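Local atomic coordinates of lasso peptide isopeptidase AtxE2 (Asticcacaulis excentricus, PDB entry 5TXE), a protein that hydrolyses the isopeptide bond of the lasso peptides astexin-2 and astexin-3, recognising their threaded loop and converting them to linear peptides. Residues A[209-215]-A[560-566]; A[358-363]-A[375-380]; A[459-463]-A[657-662]. The protein carries 1 engineered substitution. All blocks are in the same frame, centred on the assembly; numbering follows the deposited sequence.

The three contacts sit in different parts of the chain and do not touch. Contact 1 lies at the substrate site. It joins a loop that follows helix 190-202 to a segment of the peptidase domain, and it holds Asn562, which binds astexin-3. The side chain of its His214 is about 8 Å from that of Glu610, the probable charge-relay acid. Contact 2 is a strand pair in a four-stranded antiparallel sheet, on the opposite side of the chain's centre; the centres of contacts 1 and 2 are about 49 Å apart. Contact 3 packs helix 643-662 against the turn between helix 454-459 and strand 463-467. Its centre is about 41 Å from that of contact 1 and about 42 Å from that of contact 2.

Contact 1 of 3, residues A[209-215]-A[560-566]; sequences YDERFHP and VMNGPRI
His214 and Asn562 make the one hydrogen bond between 209-215 and 560-566. His214 NE2 gives its N-H to Asn562 OD1 at 3.0 Å, on a lone pair in the carbonyl plane. The bond is bent, 147° at the hydrogen. Ring and amide lie side by side, their planes 21° apart. Ile566 CD1 packs obliquely on the same ring, 3.5 Å from His214 CD2. With CG of His214 opposite the backbone N (chi1 -174°), the ring reaches Asn562. Next along the chain, Pro215 CD rests 3.3 Å from Met561 O. Gly563 has positive phi, and a side chain there would run into Phe213 O. Farther out, Tyr209 OH sits 3.6 Å from Gly563 CA. Glu211 O lies 3.5 Å from Arg565 CB, and Arg565 NH1 bonds Trp116 O.

In a second shell, Thr217 OG1 holds His214 ND1, and Ala558 O takes a bond from Asn562 ND2. Replacing His214 with an alanine would probably leave Asn562 OD1 without this donor and open a gap beside Ile566 CD1. Asn562 ND2 also bonds the backbone of the bound peptide, to which His214 NE2 adds a weak bond. The pairing is consistent with fixing the rotation of an amide that binds astexin-3.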
loop_
_atom_site.group_PDB
_atom_site.type_symbol
_atom_site.label_atom_id
_atom_site.label_comp_id
_atom_site.label_asym_id
_atom_site.label_seq_id
_atom_site.Cartn_x
_atom_site.Cartn_y
_atom_site.Cartn_z
ATOM N N TYR A 209 18.171 -5.561 -27.947
ATOM C CA TYR A 209 18.037 -5.582 -26.495
ATOM C C TYR A 209 18.809 -4.409 -25.899
ATOM O O TYR A 209 20.033 -4.368 -25.984
ATOM C CB TYR A 209 18.593 -6.881 -25.906
ATOM C CG TYR A 209 18.428 -6.988 -24.401
ATOM C CD1 TYR A 209 17.196 -7.221 -23.830
ATOM C CD2 TYR A 209 19.505 -6.890 -23.567
ATOM C CE1 TYR A 209 17.030 -7.308 -22.449
ATOM C CE2 TYR A 209 19.346 -6.965 -22.197
ATOM C CZ TYR A 209 18.098 -7.209 -21.662
ATOM O OH TYR A 209 17.978 -7.300 -20.327
ATOM N N ASP A 210 18.080 -3.498 -25.278
ATOM C CA ASP A 210 18.611 -2.221 -24.812
ATOM C C ASP A 210 17.684 -1.723 -23.671
ATOM O O ASP A 210 16.996 -2.517 -22.978
ATOM C CB ASP A 210 18.682 -1.227 -25.988
ATOM C CG ASP A 210 17.254 -0.906 -26.629
ATOM O OD1 ASP A 210 16.193 -1.298 -26.067
ATOM O OD2 ASP A 210 17.217 -0.251 -27.709
ATOM N N GLU A 211 17.681 -0.419 -23.481
ATOM C CA GLU A 211 17.027 0.263 -22.376
ATOM C C GLU A 211 15.509 0.099 -22.407
ATOM O O GLU A 211 14.855 0.491 -21.436
ATOM C CB GLU A 211 17.429 1.778 -22.341
ATOM C CG GLU A 211 16.750 2.728 -23.394
ATOM C CD GLU A 211 17.395 2.778 -24.806
ATOM O OE1 GLU A 211 18.460 2.122 -25.053
ATOM O OE2 GLU A 211 16.838 3.498 -25.688
ATOM N N ARG A 212 14.942 -0.452 -23.466
ATOM C CA ARG A 212 13.490 -0.645 -23.496
ATOM C C ARG A 212 13.001 -1.905 -22.750
ATOM O O ARG A 212 11.823 -2.029 -22.493
ATOM C CB ARG A 212 12.973 -0.656 -24.919
ATOM C CG ARG A 212 13.275 0.624 -25.726
ATOM C CD ARG A 212 12.975 0.413 -27.189
ATOM N NE ARG A 212 13.812 -0.641 -27.731
ATOM C CZ ARG A 212 13.659 -1.171 -28.951
ATOM N NH1 ARG A 212 12.688 -0.742 -29.755
ATOM N NH2 ARG A 212 14.491 -2.119 -29.376
ATOM N N PHE A 213 13.909 -2.790 -22.349
ATOM C CA PHE A 213 13.510 -4.071 -21.810
ATOM C C PHE A 213 13.580 -4.199 -20.324
ATOM O O PHE A 213 14.462 -3.650 -19.672
ATOM C CB PHE A 213 14.368 -5.175 -22.390
ATOM C CG PHE A 213 14.038 -5.516 -23.808
ATOM C CD1 PHE A 213 14.509 -4.755 -24.848
ATOM C CD2 PHE A 213 13.238 -6.598 -24.096
ATOM C CE1 PHE A 213 14.164 -5.069 -26.155
ATOM C CE2 PHE A 213 12.948 -6.951 -25.379
ATOM C CZ PHE A 213 13.390 -6.168 -26.404
ATOM N N HIS A 214 12.644 -4.978 -19.785
ATOM C CA HIS A 214 12.603 -5.339 -18.378
ATOM C C HIS A 214 12.233 -6.825 -18.328
ATOM O O HIS A 214 11.076 -7.178 -18.241
ATOM C CB HIS A 214 11.593 -4.458 -17.612
ATOM C CG HIS A 214 11.609 -4.687 -16.128
ATOM N ND1 HIS A 214 10.607 -5.354 -15.450
ATOM C CD2 HIS A 214 12.538 -4.378 -15.201
ATOM C CE1 HIS A 214 10.889 -5.389 -14.162
ATOM N NE2 HIS A 214 12.067 -4.822 -13.983
ATOM N N PRO A 215 13.220 -7.699 -18.435
ATOM C CA PRO A 215 13.018 -9.116 -18.679
ATOM C C PRO A 215 12.200 -9.827 -17.619
ATOM O O PRO A 215 11.423 -10.776 -17.912
ATOM C CB PRO A 215 14.406 -9.674 -18.719
ATOM C CG PRO A 215 15.321 -8.525 -18.977
ATOM C CD PRO A 215 14.616 -7.262 -18.572
ATOM N N VAL A 560 20.578 -8.176 -13.786
ATOM C CA VAL A 560 20.248 -8.900 -15.031
ATOM C C VAL A 560 18.735 -8.786 -15.389
ATOM O O VAL A 560 18.401 -8.324 -16.462
ATOM C CB VAL A 560 20.718 -10.324 -14.993
ATOM C CG1 VAL A 560 20.420 -11.036 -16.318
ATOM C CG2 VAL A 560 22.225 -10.422 -14.721
ATOM N N MET A 561 17.851 -9.128 -14.465
ATOM C CA MET A 561 16.459 -9.232 -14.737
ATOM C C MET A 561 15.729 -7.914 -14.827
ATOM O O MET A 561 14.590 -7.859 -15.296
ATOM C CB MET A 561 15.795 -10.153 -13.711
ATOM C CG MET A 561 16.222 -11.617 -13.895
ATOM S SD MET A 561 16.176 -12.285 -15.578
ATOM C CE MET A 561 14.447 -12.064 -15.690
ATOM N N ASN A 562 16.325 -6.868 -14.301
ATOM C CA ASN A 562 15.789 -5.551 -14.449
ATOM C C ASN A 562 16.067 -4.947 -15.820
ATOM O O ASN A 562 15.432 -3.995 -16.153
ATOM C CB ASN A 562 16.367 -4.599 -13.393
ATOM C CG ASN A 562 15.591 -4.623 -12.090
ATOM O OD1 ASN A 562 14.392 -4.876 -12.052
ATOM N ND2 ASN A 562 16.293 -4.392 -11.002
ATOM N N GLY A 563 17.066 -5.447 -16.550
ATOM C CA GLY A 563 17.497 -4.809 -17.790
ATOM C C GLY A 563 18.325 -3.568 -17.534
ATOM O O GLY A 563 18.358 -3.061 -16.409
ATOM N N PRO A 564 18.910 -3.020 -18.591
ATOM C CA PRO A 564 19.991 -2.047 -18.331
ATOM C C PRO A 564 19.548 -0.706 -17.818
ATOM O O PRO A 564 20.296 -0.041 -17.092
ATOM C CB PRO A 564 20.693 -1.908 -19.677
ATOM C CG PRO A 564 19.944 -2.774 -20.625
ATOM C CD PRO A 564 19.013 -3.665 -19.895
ATOM N N ARG A 565 18.323 -0.324 -18.126
ATOM C CA ARG A 565 17.795 0.966 -17.683
ATOM C C ARG A 565 17.552 1.022 -16.170
ATOM O O ARG A 565 18.091 1.889 -15.475
ATOM C CB ARG A 565 16.533 1.255 -18.424
ATOM C CG ARG A 565 15.619 2.347 -17.924
ATOM C CD ARG A 565 16.329 3.659 -17.801
ATOM N NE ARG A 565 16.662 4.203 -19.098
ATOM C CZ ARG A 565 15.822 4.874 -19.878
ATOM N NH1 ARG A 565 14.563 5.048 -19.522
ATOM N NH2 ARG A 565 16.261 5.349 -21.038
ATOM N N ILE A 566 16.735 0.120 -15.652
ATOM C CA ILE A 566 16.491 0.101 -14.244
ATOM C C ILE A 566 17.738 -0.296 -13.451
ATOM O O ILE A 566 17.971 0.274 -12.384
ATOM C CB ILE A 566 15.287 -0.768 -13.877
ATOM C CG1 ILE A 566 14.006 -0.051 -14.334
ATOM C CG2 ILE A 566 15.175 -0.965 -12.373
ATOM C CD1 ILE A 566 12.793 -0.968 -14.363
#

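Contact 2 of 3, residues A[358-363]-A[375-380]; sequences AKRLIC and VTLNLT
Leu361 and Leu377 face each other as an antiparallel hydrogen-bonded pair, CB to CB 4.0 Å. Leu379 CD2 comes within 4.1 Å of Leu361 CB, and these two side chains cross at about a right angle. CG of Leu379 lies opposite the carbonyl carbon (chi1 -66°), which lays CG 3.5 Å from Lys359 O. On the same sheet face Cys363 CB meets Val375 CG1 at 4.2 Å. Five backbone hydrogen bonds join the strands beneath this row. Leu377 N to Leu361 O is 2.8 Å, and the Cys363 N bond to Val375 O is almost straight at 179°.

The other face is more polar. There Thr376 CG2 lies alongside Ile362 CG1 and 3.6 Å from Arg360 NH2. The guanidinium bonds Gln357 and Thr93 O. At the end of strand 373-378, Asn378 OD1 accepts from Thr380 N at 2.8 Å, an Asx turn.

These are the inner strands of a four-stranded antiparallel sheet in strand order 1-2-3-4, consistent with a beta-propeller blade, as in the prolyl oligopeptidase family. Strand 350-357 flanks 360-367, tied to it by the Cys354-Cys363 disulfide, and strand 384-388 flanks 373-378. Leu377 and Leu379 also reach Leu331 of the preceding sheet.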
loop_
_atom_site.group_PDB
_atom_site.type_symbol
_atom_site.label_atom_id
_atom_site.label_comp_id
_atom_site.label_asym_id
_atom_site.label_seq_id
_atom_site.Cartn_x
_atom_site.Cartn_y
_atom_site.Cartn_z
ATOM N N ALA A 358 -19.521 21.546 6.307
ATOM C CA ALA A 358 -19.756 22.464 7.416
ATOM C C ALA A 358 -18.813 22.173 8.585
ATOM O O ALA A 358 -17.600 22.324 8.424
ATOM C CB ALA A 358 -21.217 22.410 7.848
ATOM N N LYS A 359 -19.350 21.688 9.713
ATOM C CA LYS A 359 -18.558 21.364 10.892
ATOM C C LYS A 359 -18.393 19.846 11.170
ATOM O O LYS A 359 -18.115 19.400 12.303
ATOM C CB LYS A 359 -19.133 22.120 12.080
ATOM C CG LYS A 359 -18.564 23.521 12.124
ATOM C CD LYS A 359 -19.205 24.331 13.221
ATOM C CE LYS A 359 -18.931 25.799 12.930
ATOM N NZ LYS A 359 -19.670 26.699 13.844
ATOM N N ARG A 360 -18.520 19.060 10.101
ATOM C CA ARG A 360 -18.070 17.666 10.133
ATOM C C ARG A 360 -17.024 17.356 9.049
ATOM O O ARG A 360 -16.968 17.949 7.971
ATOM C CB ARG A 360 -19.232 16.650 10.162
ATOM C CG ARG A 360 -20.555 17.160 9.651
ATOM C CD ARG A 360 -21.703 16.781 10.579
ATOM N NE ARG A 360 -22.140 15.388 10.436
ATOM C CZ ARG A 360 -22.774 14.897 9.366
ATOM N NH1 ARG A 360 -23.048 15.644 8.293
ATOM N NH2 ARG A 360 -23.127 13.621 9.371
ATOM N N LEU A 361 -16.178 16.406 9.395
ATOM C CA LEU A 361 -15.301 15.757 8.472
ATOM C C LEU A 361 -15.953 14.397 8.171
ATOM O O LEU A 361 -16.391 13.703 9.077
ATOM C CB LEU A 361 -13.956 15.567 9.169
ATOM C CG LEU A 361 -12.694 15.808 8.391
ATOM C CD1 LEU A 361 -12.771 17.074 7.543
ATOM C CD2 LEU A 361 -11.536 15.891 9.361
ATOM N N ILE A 362 -16.040 14.052 6.903
ATOM C CA ILE A 362 -16.383 12.695 6.514
ATOM C C ILE A 362 -15.128 11.994 6.032
ATOM O O ILE A 362 -14.491 12.462 5.080
ATOM C CB ILE A 362 -17.421 12.710 5.401
ATOM C CG1 ILE A 362 -18.736 13.215 6.016
ATOM C CG2 ILE A 362 -17.761 11.307 4.940
ATOM C CD1 ILE A 362 -18.999 14.674 5.962
ATOM N N CYS A 363 -14.818 10.880 6.659
ATOM C CA CYS A 363 -13.552 10.158 6.451
ATOM C C CYS A 363 -13.724 8.651 6.240
ATOM O O CYS A 363 -14.664 8.046 6.763
ATOM C CB CYS A 363 -12.687 10.289 7.704
ATOM S SG CYS A 363 -12.328 11.981 8.170
ATOM N N VAL A 375 -16.857 7.205 8.457
ATOM C CA VAL A 375 -17.003 7.732 9.782
ATOM C C VAL A 375 -17.210 9.226 9.624
ATOM O O VAL A 375 -16.786 9.805 8.601
ATOM C CB VAL A 375 -15.696 7.327 10.476
ATOM C CG1 VAL A 375 -14.790 8.450 10.896
ATOM C CG2 VAL A 375 -15.866 6.167 11.409
ATOM N N THR A 376 -17.937 9.848 10.567
ATOM C CA THR A 376 -17.986 11.335 10.648
ATOM C C THR A 376 -17.300 11.813 11.890
ATOM O O THR A 376 -17.397 11.220 12.935
ATOM C CB THR A 376 -19.418 11.951 10.623
ATOM O OG1 THR A 376 -20.171 11.431 11.706
ATOM C CG2 THR A 376 -20.143 11.599 9.390
ATOM N N LEU A 377 -16.542 12.865 11.756
ATOM C CA LEU A 377 -15.834 13.402 12.887
ATOM C C LEU A 377 -16.407 14.810 13.162
ATOM O O LEU A 377 -16.396 15.679 12.292
ATOM C CB LEU A 377 -14.366 13.445 12.538
ATOM C CG LEU A 377 -13.355 13.208 13.649
ATOM C CD1 LEU A 377 -13.813 12.233 14.704
ATOM C CD2 LEU A 377 -12.096 12.638 13.054
ATOM N N ASN A 378 -16.922 15.029 14.363
ATOM C CA ASN A 378 -17.427 16.346 14.759
ATOM C C ASN A 378 -16.274 17.337 15.000
ATOM O O ASN A 378 -15.425 17.132 15.859
ATOM C CB ASN A 378 -18.312 16.171 15.991
ATOM C CG ASN A 378 -18.967 17.468 16.456
ATOM O OD1 ASN A 378 -18.353 18.539 16.512
ATOM N ND2 ASN A 378 -20.211 17.352 16.849
ATOM N N LEU A 379 -16.243 18.418 14.232
ATOM C CA LEU A 379 -15.120 19.344 14.296
ATOM C C LEU A 379 -15.156 20.363 15.472
ATOM O O LEU A 379 -14.316 21.277 15.537
ATOM C CB LEU A 379 -15.002 20.095 12.965
ATOM C CG LEU A 379 -14.640 19.202 11.786
ATOM C CD1 LEU A 379 -14.538 20.034 10.515
ATOM C CD2 LEU A 379 -13.338 18.472 12.066
ATOM N N THR A 380 -16.129 20.219 16.365
ATOM C CA THR A 380 -16.239 21.048 17.544
ATOM C C THR A 380 -15.823 20.214 18.735
ATOM O O THR A 380 -14.857 20.549 19.415
ATOM C CB THR A 380 -17.680 21.537 17.743
ATOM O OG1 THR A 380 -18.083 22.327 16.604
ATOM C CG2 THR A 380 -17.766 22.372 19.036
#

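Contact 3 of 3, residues A[459-463]-A[657-662]; sequences TAGFA and FRFWLM
Phe462 fills the tight part of this contact, its ring pressed against residues 657-662 of helix 643-662. Met662 CE sits over the ring centre, 3.7 Å from the centroid and 8° off the normal, a CH-pi contact. The sulfur follows obliquely, which makes this a Met-aromatic contact. The Met662 chain is extended beyond CG (chi2 173°, chi3 174°), and this carries the methyl out over the ring. Met662 CE also lies 3.3 Å from Ala460 O and 3.4 Å from Gly461 O. Arg658 N lies at the ring edge, near its plane. Phe462 CZ packs on Phe657 CB at 3.7 Å, and Phe462 CE1 on Leu661 CD1 at 4.0 Å.

Gly461 ends helix 454-459 in a Schellman motif, with positive phi. The chain then enters strand 463-467 of the mixed sheet of the alpha/beta-hydrolase fold. Helix 643-662 packs beside this turn, and Phe462 also meets Pro432 and Val434 of strand 431-436.

Beside Arg658 the contact is looser. Ala460 CB comes no nearer than 4.6 Å, to Arg658 CD. No direct hydrogen bond crosses the contact. One water bridges instead. It donates to Ala460 O at 2.7 Å and accepts from Arg658 NE at 2.7 Å. The same arginine gives NH2 to Gln664 OE1, two residues on from Met662.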
loop_
_atom_site.group_PDB
_atom_site.type_symbol
_atom_site.label_atom_id
_atom_site.label_comp_id
_atom_site.label_asym_id
_atom_site.label_seq_id
_atom_site.Cartn_x
_atom_site.Cartn_y
_atom_site.Cartn_z
ATOM N N THR A 459 -5.681 -16.941 15.396
ATOM C CA THR A 459 -6.697 -17.928 15.582
ATOM C C THR A 459 -6.106 -19.332 15.562
ATOM O O THR A 459 -6.566 -20.214 16.263
ATOM C CB THR A 459 -7.791 -17.763 14.545
ATOM O OG1 THR A 459 -8.452 -16.494 14.752
ATOM C CG2 THR A 459 -8.771 -18.889 14.616
ATOM N N ALA A 460 -5.062 -19.551 14.807
ATOM C CA ALA A 460 -4.450 -20.869 14.750
ATOM C C ALA A 460 -3.487 -21.159 15.865
ATOM O O ALA A 460 -2.822 -22.200 15.809
ATOM C CB ALA A 460 -3.709 -21.020 13.434
ATOM N N GLY A 461 -3.314 -20.248 16.827
ATOM C CA GLY A 461 -2.470 -20.536 17.985
ATOM C C GLY A 461 -1.112 -19.871 18.006
ATOM O O GLY A 461 -0.292 -20.176 18.846
ATOM N N PHE A 462 -0.847 -18.963 17.069
ATOM C CA PHE A 462 0.409 -18.226 17.060
ATOM C C PHE A 462 0.261 -16.881 17.740
ATOM O O PHE A 462 -0.810 -16.274 17.698
ATOM C CB PHE A 462 0.865 -17.966 15.626
ATOM C CG PHE A 462 1.211 -19.199 14.884
ATOM C CD1 PHE A 462 2.462 -19.746 15.008
ATOM C CD2 PHE A 462 0.282 -19.802 14.071
ATOM C CE1 PHE A 462 2.781 -20.897 14.329
ATOM C CE2 PHE A 462 0.583 -20.954 13.372
ATOM C CZ PHE A 462 1.822 -21.499 13.492
ATOM N N ALA A 463 1.345 -16.427 18.376
ATOM C CA ALA A 463 1.521 -15.011 18.641
ATOM C C ALA A 463 1.955 -14.426 17.324
ATOM O O ALA A 463 2.754 -15.056 16.602
ATOM C CB ALA A 463 2.622 -14.760 19.662
ATOM N N PHE A 657 3.688 -22.596 8.601
ATOM C CA PHE A 657 4.082 -22.311 9.981
ATOM C C PHE A 657 3.565 -23.339 11.009
ATOM O O PHE A 657 4.293 -23.713 11.924
ATOM C CB PHE A 657 3.719 -20.910 10.361
ATOM C CG PHE A 657 4.608 -19.854 9.740
ATOM C CD1 PHE A 657 5.954 -19.945 9.831
ATOM C CD2 PHE A 657 4.074 -18.847 8.998
ATOM C CE1 PHE A 657 6.767 -19.016 9.217
ATOM C CE2 PHE A 657 4.868 -17.889 8.401
ATOM C CZ PHE A 657 6.213 -17.955 8.540
ATOM N N ARG A 658 2.369 -23.872 10.823
ATOM C CA ARG A 658 1.911 -24.966 11.683
ATOM C C ARG A 658 2.802 -26.187 11.569
ATOM O O ARG A 658 3.090 -26.852 12.575
ATOM C CB ARG A 658 0.490 -25.388 11.377
ATOM C CG ARG A 658 -0.524 -24.364 11.799
ATOM C CD ARG A 658 -1.971 -24.837 11.552
ATOM N NE ARG A 658 -2.344 -25.823 12.546
ATOM C CZ ARG A 658 -2.898 -27.010 12.319
ATOM N NH1 ARG A 658 -3.269 -27.412 11.106
ATOM N NH2 ARG A 658 -3.129 -27.790 13.360
ATOM N N PHE A 659 3.269 -26.478 10.354
ATOM C CA PHE A 659 4.107 -27.627 10.124
ATOM C C PHE A 659 5.467 -27.447 10.804
ATOM O O PHE A 659 5.893 -28.326 11.540
ATOM C CB PHE A 659 4.255 -27.936 8.604
ATOM C CG PHE A 659 5.158 -29.120 8.274
ATOM C CD1 PHE A 659 4.678 -30.386 8.268
ATOM C CD2 PHE A 659 6.486 -28.924 7.998
ATOM C CE1 PHE A 659 5.518 -31.463 8.006
ATOM C CE2 PHE A 659 7.316 -29.971 7.696
ATOM C CZ PHE A 659 6.835 -31.239 7.697
ATOM N N TRP A 660 6.157 -26.342 10.549
ATOM C CA TRP A 660 7.492 -26.200 11.018
ATOM C C TRP A 660 7.580 -25.711 12.416
ATOM O O TRP A 660 8.549 -26.051 13.091
ATOM C CB TRP A 660 8.272 -25.241 10.180
ATOM C CG TRP A 660 8.451 -25.711 8.766
ATOM C CD1 TRP A 660 7.792 -25.261 7.662
ATOM C CD2 TRP A 660 9.393 -26.675 8.320
ATOM N NE1 TRP A 660 8.290 -25.885 6.535
ATOM C CE2 TRP A 660 9.267 -26.768 6.925
ATOM C CE3 TRP A 660 10.331 -27.483 8.977
ATOM C CZ2 TRP A 660 10.031 -27.623 6.173
ATOM C CZ3 TRP A 660 11.092 -28.343 8.234
ATOM C CH2 TRP A 660 10.929 -28.413 6.831
ATOM N N LEU A 661 6.627 -24.897 12.877
ATOM C CA LEU A 661 6.709 -24.344 14.224
ATOM C C LEU A 661 5.844 -25.037 15.243
ATOM O O LEU A 661 6.099 -24.852 16.400
ATOM C CB LEU A 661 6.355 -22.865 14.262
ATOM C CG LEU A 661 7.137 -21.969 13.326
ATOM C CD1 LEU A 661 6.616 -20.541 13.430
ATOM C CD2 LEU A 661 8.623 -21.959 13.540
ATOM N N MET A 662 4.815 -25.798 14.832
ATOM C CA MET A 662 3.992 -26.588 15.743
ATOM C C MET A 662 4.062 -28.094 15.490
ATOM O O MET A 662 3.492 -28.830 16.270
ATOM C CB MET A 662 2.510 -26.156 15.669
ATOM C CG MET A 662 2.226 -24.746 16.190
ATOM S SD MET A 662 0.536 -24.312 15.865
ATOM C CE MET A 662 0.332 -22.761 16.667
HETATM O O HOH W 1 -3.199 -24.699 14.809
#